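PDB 7BPS: testis-expressed protein 101 from Mus musculus, which helps sperm bind the zona pellucida and migrate into the oviduct, probably through the adhesion molecule ADAM3. Local coordinates for residues Gly35-Glu40 / Ser85-Asp90; Pro121-Leu126 / Gln161-Thr166; Gly147-Ser152 / Val185-Ser190. All coordinates share one frame; numbering follows the deposited sequence.

Contact 1 (Gly35-Glu40 / Ser85-Asp90). With NAG (2-acetamido-2-deoxy-beta-D-glucopyranose), chain D.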
loop_
_atom_site.group_PDB
_atom_site.type_symbol
_atom_site.label_atom_id
_atom_site.label_comp_id
_atom_site.label_asym_id
_atom_site.label_seq_id
_atom_site.Cartn_x
_atom_site.Cartn_y
_atom_site.Cartn_z
ATOM N N GLY A 35 -20.035 17.157 10.770
ATOM C CA GLY A 35 -19.880 15.824 11.398
ATOM C C GLY A 35 -19.118 14.844 10.509
ATOM O O GLY A 35 -19.548 13.651 10.411
ATOM N N GLU A 36 -18.076 15.358 9.832
ATOM C CA GLU A 36 -17.008 14.611 9.116
ATOM C C GLU A 36 -15.653 14.980 9.734
ATOM O O GLU A 36 -15.481 16.131 10.182
ATOM C CB GLU A 36 -17.001 14.912 7.612
ATOM C CG GLU A 36 -18.097 14.197 6.839
ATOM C CD GLU A 36 -18.098 14.463 5.339
ATOM O OE1 GLU A 36 -17.354 15.376 4.892
ATOM O OE2 GLU A 36 -18.841 13.758 4.621
ATOM N N LEU A 37 -14.725 14.027 9.748
ATOM C CA LEU A 37 -13.321 14.261 10.168
ATOM C C LEU A 37 -12.395 14.015 8.979
ATOM O O LEU A 37 -12.906 13.702 7.887
ATOM C CB LEU A 37 -12.974 13.385 11.378
ATOM C CG LEU A 37 -13.406 11.927 11.325
ATOM C CD1 LEU A 37 -12.347 11.084 10.653
ATOM C CD2 LEU A 37 -13.667 11.408 12.718
ATOM N N CYS A 38 -11.095 14.220 9.192
ATOM C CA CYS A 38 -10.025 14.014 8.194
ATOM C C CYS A 38 -9.423 12.606 8.322
ATOM O O CYS A 38 -9.404 12.030 9.427
ATOM C CB CYS A 38 -8.944 15.056 8.401
ATOM S SG CYS A 38 -9.571 16.754 8.463
ATOM N N GLN A 39 -8.884 12.083 7.225
ATOM C CA GLN A 39 -7.987 10.901 7.252
ATOM C C GLN A 39 -6.833 11.134 6.276
ATOM O O GLN A 39 -7.022 11.893 5.281
ATOM C CB GLN A 39 -8.760 9.612 6.959
ATOM C CG GLN A 39 -9.328 9.523 5.557
ATOM C CD GLN A 39 -8.362 9.009 4.512
ATOM O OE1 GLN A 39 -7.367 8.346 4.834
ATOM N NE2 GLN A 39 -8.673 9.299 3.246
ATOM N N GLU A 40 -5.679 10.535 6.586
ATOM C CA GLU A 40 -4.544 10.364 5.648
ATOM C C GLU A 40 -4.156 8.890 5.736
ATOM O O GLU A 40 -3.884 8.408 6.857
ATOM C CB GLU A 40 -3.403 11.326 5.981
ATOM C CG GLU A 40 -2.951 11.234 7.429
ATOM C CD GLU A 40 -2.062 12.360 7.931
ATOM O OE1 GLU A 40 -1.496 12.178 9.027
ATOM O OE2 GLU A 40 -1.926 13.392 7.228
ATOM N N SER A 85 -2.241 4.915 8.499
ATOM C CA SER A 85 -3.595 5.510 8.463
ATOM C C SER A 85 -3.828 6.330 9.734
ATOM O O SER A 85 -3.799 5.771 10.864
ATOM C CB SER A 85 -4.644 4.466 8.267
ATOM O OG SER A 85 -5.914 5.061 7.971
ATOM N N ASN A 86 -4.034 7.631 9.542
ATOM C CA ASN A 86 -4.311 8.598 10.620
ATOM C C ASN A 86 -5.671 9.236 10.340
ATOM O O ASN A 86 -5.744 10.094 9.456
ATOM C CB ASN A 86 -3.198 9.632 10.740
ATOM C CG ASN A 86 -3.575 10.733 11.704
ATOM O OD1 ASN A 86 -4.447 10.557 12.551
ATOM N ND2 ASN A 86 -2.989 11.901 11.527
ATOM N N TYR A 87 -6.690 8.800 11.072
ATOM C CA TYR A 87 -8.001 9.466 11.205
ATOM C C TYR A 87 -7.943 10.459 12.380
ATOM O O TYR A 87 -7.448 10.103 13.460
ATOM C CB TYR A 87 -9.087 8.416 11.391
ATOM C CG TYR A 87 -9.475 7.697 10.131
ATOM C CD1 TYR A 87 -8.540 7.013 9.375
ATOM C CD2 TYR A 87 -10.788 7.681 9.697
ATOM C CE1 TYR A 87 -8.899 6.325 8.225
ATOM C CE2 TYR A 87 -11.164 7.004 8.543
ATOM C CZ TYR A 87 -10.215 6.320 7.805
ATOM O OH TYR A 87 -10.571 5.667 6.657
ATOM N N CYS A 88 -8.404 11.689 12.162
ATOM C CA CYS A 88 -8.245 12.802 13.125
ATOM C C CYS A 88 -9.333 13.852 12.885
ATOM O O CYS A 88 -9.738 14.076 11.719
ATOM C CB CYS A 88 -6.863 13.423 13.024
ATOM S SG CYS A 88 -6.547 14.156 11.403
ATOM N N ASN A 89 -9.760 14.484 13.973
ATOM C CA ASN A 89 -11.050 15.201 14.050
ATOM C C ASN A 89 -10.845 16.658 14.437
ATOM O O ASN A 89 -11.511 17.098 15.355
ATOM C CB ASN A 89 -11.958 14.497 15.044
ATOM C CG ASN A 89 -13.386 14.929 14.862
ATOM O OD1 ASN A 89 -13.675 15.656 13.911
ATOM N ND2 ASN A 89 -14.250 14.496 15.769
ATOM N N ASP A 90 -9.907 17.353 13.798
ATOM C CA ASP A 90 -9.824 18.834 13.823
ATOM C C ASP A 90 -9.232 19.318 12.485
ATOM O O ASP A 90 -8.475 18.586 11.813
ATOM C CB ASP A 90 -9.196 19.352 15.128
ATOM C CG ASP A 90 -7.763 18.934 15.383
ATOM O OD1 ASP A 90 -6.933 19.184 14.498
ATOM O OD2 ASP A 90 -7.498 18.371 16.474
HETATM C C1 NAG D . -15.653 14.801 15.780
HETATM C C2 NAG D . -16.397 13.763 16.566
HETATM C C3 NAG D . -17.886 14.035 16.616
HETATM C C4 NAG D . -18.007 15.406 17.269
HETATM C C5 NAG D . -17.270 16.421 16.382
HETATM C C6 NAG D . -17.445 17.880 16.809
HETATM C C7 NAG D . -14.968 11.810 16.473
HETATM C C8 NAG D . -14.876 10.419 15.915
HETATM N N2 NAG D . -16.076 12.454 16.052
HETATM O O3 NAG D . -18.590 13.040 17.378
HETATM O O4 NAG D . -19.396 15.755 17.464
HETATM O O5 NAG D . -15.873 16.081 16.378
HETATM O O6 NAG D . -17.356 17.993 18.237
HETATM O O7 NAG D . -14.123 12.314 17.249
#

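Contact 2 (Pro121-Leu126 / Gln161-Thr166)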
loop_
_atom_site.group_PDB
_atom_site.type_symbol
_atom_site.label_atom_id
_atom_site.label_comp_id
_atom_site.label_asym_id
_atom_site.label_seq_id
_atom_site.Cartn_x
_atom_site.Cartn_y
_atom_site.Cartn_z
ATOM N N PRO A 121 9.754 -15.131 -10.761
ATOM C CA PRO A 121 9.430 -13.951 -11.549
ATOM C C PRO A 121 9.053 -12.851 -10.559
ATOM O O PRO A 121 8.299 -13.113 -9.615
ATOM C CB PRO A 121 8.229 -14.377 -12.410
ATOM C CG PRO A 121 8.276 -15.893 -12.415
ATOM C CD PRO A 121 8.932 -16.301 -11.118
ATOM N N THR A 122 9.604 -11.661 -10.771
ATOM C CA THR A 122 9.548 -10.554 -9.796
ATOM C C THR A 122 9.095 -9.274 -10.503
ATOM O O THR A 122 9.735 -8.883 -11.483
ATOM C CB THR A 122 10.919 -10.363 -9.129
ATOM O OG1 THR A 122 11.310 -11.615 -8.527
ATOM C CG2 THR A 122 10.920 -9.217 -8.137
ATOM N N CYS A 123 8.078 -8.603 -9.978
ATOM C CA CYS A 123 7.645 -7.277 -10.488
ATOM C C CYS A 123 6.603 -6.648 -9.554
ATOM O O CYS A 123 5.994 -7.354 -8.739
ATOM C CB CYS A 123 7.070 -7.408 -11.896
ATOM S SG CYS A 123 5.484 -8.291 -11.933
ATOM N N VAL A 124 6.411 -5.346 -9.709
ATOM C CA VAL A 124 5.235 -4.605 -9.201
ATOM C C VAL A 124 4.830 -3.613 -10.278
ATOM O O VAL A 124 5.694 -3.081 -11.004
ATOM C CB VAL A 124 5.485 -3.850 -7.886
ATOM C CG1 VAL A 124 5.802 -4.792 -6.746
ATOM C CG2 VAL A 124 6.561 -2.790 -8.038
ATOM N N ALA A 125 3.536 -3.397 -10.395
ATOM C CA ALA A 125 2.986 -2.393 -11.322
ATOM C C ALA A 125 1.540 -2.079 -10.924
ATOM O O ALA A 125 0.823 -2.958 -10.399
ATOM C CB ALA A 125 3.091 -2.881 -12.756
ATOM N N LEU A 126 1.167 -0.828 -11.115
ATOM C CA LEU A 126 -0.241 -0.420 -11.285
ATOM C C LEU A 126 -0.688 -0.957 -12.639
ATOM O O LEU A 126 0.006 -0.717 -13.620
ATOM C CB LEU A 126 -0.296 1.097 -11.214
ATOM C CG LEU A 126 -0.051 1.611 -9.806
ATOM C CD1 LEU A 126 0.263 3.093 -9.834
ATOM C CD2 LEU A 126 -1.255 1.322 -8.930
ATOM N N GLN A 161 -0.426 -5.468 -9.765
ATOM C CA GLN A 161 0.157 -6.803 -9.994
ATOM C C GLN A 161 1.486 -6.887 -9.220
ATOM O O GLN A 161 2.294 -5.912 -9.286
ATOM C CB GLN A 161 0.317 -7.048 -11.482
ATOM C CG GLN A 161 0.929 -8.402 -11.752
ATOM C CD GLN A 161 0.654 -8.905 -13.142
ATOM O OE1 GLN A 161 0.200 -10.030 -13.305
ATOM N NE2 GLN A 161 0.939 -8.089 -14.135
ATOM N N VAL A 162 1.665 -7.990 -8.485
ATOM C CA VAL A 162 2.835 -8.225 -7.602
ATOM C C VAL A 162 3.300 -9.665 -7.802
ATOM O O VAL A 162 2.497 -10.616 -7.542
ATOM C CB VAL A 162 2.500 -7.966 -6.128
ATOM C CG1 VAL A 162 3.749 -8.115 -5.269
ATOM C CG2 VAL A 162 1.872 -6.613 -5.907
ATOM N N LYS A 163 4.553 -9.826 -8.229
ATOM C CA LYS A 163 5.203 -11.164 -8.328
ATOM C C LYS A 163 6.525 -11.134 -7.581
ATOM O O LYS A 163 7.205 -10.090 -7.651
ATOM C CB LYS A 163 5.447 -11.546 -9.788
ATOM C CG LYS A 163 4.196 -11.531 -10.658
ATOM C CD LYS A 163 4.460 -11.941 -12.066
ATOM C CE LYS A 163 3.211 -11.929 -12.915
ATOM N NZ LYS A 163 3.461 -12.712 -14.138
ATOM N N GLY A 164 6.890 -12.239 -6.929
ATOM C CA GLY A 164 8.251 -12.380 -6.389
ATOM C C GLY A 164 8.362 -13.456 -5.334
ATOM O O GLY A 164 7.315 -14.035 -4.959
ATOM N N CYS A 165 9.594 -13.671 -4.866
ATOM C CA CYS A 165 9.900 -14.405 -3.622
ATOM C C CYS A 165 9.238 -13.677 -2.453
ATOM O O CYS A 165 9.299 -12.427 -2.394
ATOM C CB CYS A 165 11.395 -14.535 -3.394
ATOM S SG CYS A 165 12.321 -15.037 -4.864
ATOM N N THR A 166 8.600 -14.424 -1.543
ATOM C CA THR A 166 7.957 -13.784 -0.373
ATOM C C THR A 166 8.042 -14.703 0.843
ATOM O O THR A 166 8.248 -15.907 0.653
ATOM C CB THR A 166 6.527 -13.384 -0.738
ATOM O OG1 THR A 166 5.975 -12.646 0.351
ATOM C CG2 THR A 166 5.667 -14.578 -1.056
HETATM O O HOH W 1 11.744 -11.887 -5.846
#

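Contact 3 (Gly147-Ser152 / Val185-Ser190)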
loop_
_atom_site.group_PDB
_atom_site.type_symbol
_atom_site.label_atom_id
_atom_site.label_comp_id
_atom_site.label_asym_id
_atom_site.label_seq_id
_atom_site.Cartn_x
_atom_site.Cartn_y
_atom_site.Cartn_z
ATOM N N GLY A 147 0.340 -12.364 -7.771
ATOM C CA GLY A 147 -0.927 -11.873 -7.223
ATOM C C GLY A 147 -1.428 -10.612 -7.902
ATOM O O GLY A 147 -0.662 -9.941 -8.645
ATOM N N ARG A 148 -2.683 -10.300 -7.608
ATOM C CA ARG A 148 -3.411 -9.105 -8.088
ATOM C C ARG A 148 -4.149 -8.549 -6.879
ATOM O O ARG A 148 -4.811 -9.324 -6.165
ATOM C CB ARG A 148 -4.279 -9.471 -9.305
ATOM C CG ARG A 148 -5.076 -8.336 -9.929
ATOM C CD ARG A 148 -5.383 -8.575 -11.401
ATOM N NE ARG A 148 -4.446 -7.801 -12.214
ATOM C CZ ARG A 148 -3.494 -8.291 -13.014
ATOM N NH1 ARG A 148 -3.305 -9.591 -13.179
ATOM N NH2 ARG A 148 -2.743 -7.448 -13.694
ATOM N N LEU A 149 -3.962 -7.253 -6.622
ATOM C CA LEU A 149 -4.641 -6.522 -5.544
ATOM C C LEU A 149 -5.629 -5.574 -6.193
ATOM O O LEU A 149 -5.195 -4.764 -6.997
ATOM C CB LEU A 149 -3.622 -5.779 -4.682
ATOM C CG LEU A 149 -2.600 -6.673 -3.983
ATOM C CD1 LEU A 149 -1.699 -5.827 -3.104
ATOM C CD2 LEU A 149 -3.265 -7.780 -3.174
ATOM N N GLU A 150 -6.898 -5.703 -5.814
ATOM C CA GLU A 150 -8.039 -4.884 -6.294
ATOM C C GLU A 150 -8.373 -3.882 -5.188
ATOM O O GLU A 150 -8.733 -4.332 -4.087
ATOM C CB GLU A 150 -9.184 -5.865 -6.551
ATOM C CG GLU A 150 -10.071 -5.528 -7.692
ATOM C CD GLU A 150 -9.310 -5.646 -8.987
ATOM O OE1 GLU A 150 -8.753 -6.764 -9.273
ATOM O OE2 GLU A 150 -9.266 -4.603 -9.700
ATOM N N PHE A 151 -8.209 -2.588 -5.422
ATOM C CA PHE A 151 -8.577 -1.523 -4.456
ATOM C C PHE A 151 -9.811 -0.762 -4.940
ATOM O O PHE A 151 -9.930 -0.507 -6.149
ATOM C CB PHE A 151 -7.413 -0.571 -4.237
ATOM C CG PHE A 151 -6.202 -1.249 -3.663
ATOM C CD1 PHE A 151 -6.057 -1.380 -2.301
ATOM C CD2 PHE A 151 -5.207 -1.730 -4.494
ATOM C CE1 PHE A 151 -4.919 -1.969 -1.780
ATOM C CE2 PHE A 151 -4.064 -2.305 -3.968
ATOM C CZ PHE A 151 -3.926 -2.435 -2.617
ATOM N N SER A 152 -10.716 -0.450 -4.014
ATOM C CA SER A 152 -11.992 0.250 -4.309
ATOM C C SER A 152 -12.352 1.147 -3.136
ATOM O O SER A 152 -11.850 0.941 -2.044
ATOM C CB SER A 152 -13.114 -0.696 -4.691
ATOM O OG SER A 152 -13.233 -1.716 -3.736
ATOM N N VAL A 185 -9.818 -3.928 -0.109
ATOM C CA VAL A 185 -8.782 -4.765 -0.783
ATOM C C VAL A 185 -9.342 -6.142 -1.033
ATOM O O VAL A 185 -9.743 -6.771 -0.050
ATOM C CB VAL A 185 -7.492 -4.968 0.051
ATOM C CG1 VAL A 185 -6.300 -5.140 -0.875
ATOM C CG2 VAL A 185 -7.255 -3.854 1.044
ATOM N N LYS A 186 -9.212 -6.621 -2.262
ATOM C CA LYS A 186 -9.378 -8.048 -2.636
ATOM C C LYS A 186 -8.025 -8.541 -3.145
ATOM O O LYS A 186 -7.364 -7.799 -3.884
ATOM C CB LYS A 186 -10.479 -8.228 -3.684
ATOM C CG LYS A 186 -11.901 -7.988 -3.169
ATOM C CD LYS A 186 -12.991 -8.857 -3.828
ATOM C CE LYS A 186 -14.394 -8.294 -3.688
ATOM N NZ LYS A 186 -14.619 -7.153 -4.610
ATOM N N GLU A 187 -7.618 -9.735 -2.747
ATOM C CA GLU A 187 -6.328 -10.331 -3.151
ATOM C C GLU A 187 -6.659 -11.655 -3.824
ATOM O O GLU A 187 -7.405 -12.423 -3.241
ATOM C CB GLU A 187 -5.388 -10.508 -1.946
ATOM C CG GLU A 187 -4.109 -11.266 -2.297
ATOM C CD GLU A 187 -3.028 -11.296 -1.225
ATOM O OE1 GLU A 187 -3.188 -10.618 -0.195
ATOM O OE2 GLU A 187 -2.019 -12.006 -1.426
ATOM N N THR A 188 -6.091 -11.915 -4.994
ATOM C CA THR A 188 -6.141 -13.236 -5.663
ATOM C C THR A 188 -4.692 -13.543 -6.031
ATOM O O THR A 188 -3.917 -12.571 -6.223
ATOM C CB THR A 188 -7.140 -13.225 -6.837
ATOM O OG1 THR A 188 -6.756 -12.167 -7.706
ATOM C CG2 THR A 188 -8.575 -12.954 -6.421
ATOM N N CYS A 189 -4.311 -14.813 -6.093
ATOM C CA CYS A 189 -2.918 -15.162 -6.441
ATOM C C CYS A 189 -2.804 -16.604 -6.915
ATOM O O CYS A 189 -3.739 -17.412 -6.670
ATOM C CB CYS A 189 -1.996 -14.896 -5.252
ATOM S SG CYS A 189 -1.669 -16.338 -4.211
ATOM N N SER A 190 -1.682 -16.874 -7.571
ATOM C CA SER A 190 -0.991 -18.183 -7.606
ATOM C C SER A 190 0.240 -18.117 -6.707
ATOM O O SER A 190 0.878 -17.023 -6.585
ATOM C CB SER A 190 -0.550 -18.511 -8.992
ATOM O OG SER A 190 -1.651 -18.514 -9.839
#

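Contact 1 (Gly35-Glu40 / Ser85-Asp90)
Gln-39 sets its CG between the backbone N and the carbonyl carbon (chi1 66°), while Tyr-87, directly across in a non-hydrogen-bonded pair, has its CG beside the backbone N (chi1 -77°). The two side chains therefore run side by side. Gln-39 CB lies over the middle of the ring as a CH-pi contact, 3.5 Å from the Tyr-87 ring centroid and 10° off its normal. A bend at chi2 turns the Gln-39 amide off the tyrosine, where OE1 bonds to Thr-41 OG1 and NE2 to the hydroxyls of Ser-57 and Ser-59. Leu-37 crosses the tyrosine at about a right angle, CD1 lying 3.9 Å from Tyr-87 CD2.

These strands, 37-46 and 80-88, are antiparallel neighbours in the three-finger fold of the first Ly6/uPAR domain. On the face opposite Gln-39 and Tyr-87, Cys-38 and Cys-88 are paired through backbone hydrogen bonds, but each sulfur has its own disulfide partner, Cys-7 for Cys-38 and Cys-93 for Cys-88. Farther along that face, Asn-86 ND2 donates to Glu-40 OE1 at 2.9 Å, leaving almost within its own amide plane yet reaching the oxygen from above the carboxylate plane. Tyr-84 OH also binds OE1, and Lys-96 N holds OE2, so the carboxylate is gripped at both oxygens. At the far end Asn-89 ND2 carries an N-linked GlcNAc, whose acetamido group, less certainly placed, lies near Leu-37 CD2.

Contact 2 (Pro121-Leu126 / Gln161-Thr166)
Lys-163 faces Cys-123 across an antiparallel, hydrogen-bonded pair between strands 158-163 and 119-126, within the three-finger fold of the second Ly6/uPAR domain. Starting at its root, Lys-163 CB sits 3.3 Å from Pro-121 O. With CG beside the backbone N (chi1 -56°), the next carbon comes alongside the sulfur, 3.7 Å between Lys-163 CG and Cys-123 SG, and CD stays at nearly the same range. The chain is extended from there, so CE and NZ lead away from the strand pair. The aliphatic part of the lysine thus flanks the Cys-123 to Cys-129 disulfide.

Between the backbones, Cys-123 and Lys-163 exchange two hydrogen bonds, and Ala-125 and Gln-161 exchange two more. On the other face Val-124 and Val-162 point the same way, their CG1 methyls in loose contact at 4.2 Å. Val-124 also packs on Val-53 of strand 52-61 and on Thr-50, which brings this strand against the first domain.

Past Lys-163 the chain turns a corner at Gly-164, which has an extended backbone with positive phi (162°). Nearby, Thr-122 OG1 is hydrogen-bonded to Cys-120 O within its own strand. A water bridges the two segments there, donating to Thr-122 OG1 at 2.7 Å and accepting from Cys-165 N at 3.0 Å.

Contact 3 (Gly147-Ser152 / Val185-Ser190)
Phe-151 and Val-185 lie side by side and point the same way, a non-hydrogen-bonded pair in which the valine meets the ring obliquely. The closest atoms are Phe-151 CE1 and Val-185 CG1, 3.6 Å apart. CG1 stands roughly opposite the backbone N of Val-185 (chi1 -150°), and this rotation carries it to the ring.

Leu-149 and Glu-187 repeat the side-by-side arrangement at the next pair on the same face. Leu-149 CD2 rests against the aliphatic stem of the glutamate, at 3.7 Å from both Glu-187 CB and CG. The stem is extended, and the carboxylate at its end is held by partners outside the pair: OE2 by Tyr-145 OH and Leu-173 N, and OE1 by Met-174 N. Three such bonds on a largely apolar face would be expected to stabilise the charged form. At Gly-147, which has no side chain, the backbones come close, 3.9 Å between its CA and Cys-189 CA.

The opposite face is more open to solvent. Glu-150 and Lys-186 touch through their CB atoms, 3.9 Å apart, and then diverge, while Arg-148 turns away from Thr-188 so that NH2 reaches Gly-127 O. Paired backbone bonds at Arg-148/Thr-188 and Glu-150/Lys-186 join the strands, the straightest being Glu-150 N to Lys-186 O, with an N-H...O angle of 176°.

Both strands belong to the second Ly6/uPAR domain, with Cys-189 bonded to Cys-171. Strand 158-163 pairs with the other side of strand 143-152, and Met-174 packs on Leu-149 and Val-185; from the first domain, Ile-45 and Leu-43 of strand 37-46 meet Leu-149 and Phe-151 respectively.

How the contacts relate
Contacts 2 and 3 share a sheet in the second of the tandem Ly6/uPAR domains, with centres 12 Å apart; Val-162 O and Gly-147 N, 2.8 Å apart and probably hydrogen-bonded, join them directly. Their segments alternate along the chain, and strand 158-163 pairs with both 119-126 and 143-152. Contact 1, the third antiparallel pair, belongs to the first domain and closes before the others open. Its centre is 32 Å from that of contact 2 and 26 Å from that of contact 3, and its nearest atoms are about 10 Å from contact 3. Of the three, contact 1 carries a glycan, on Asn-89.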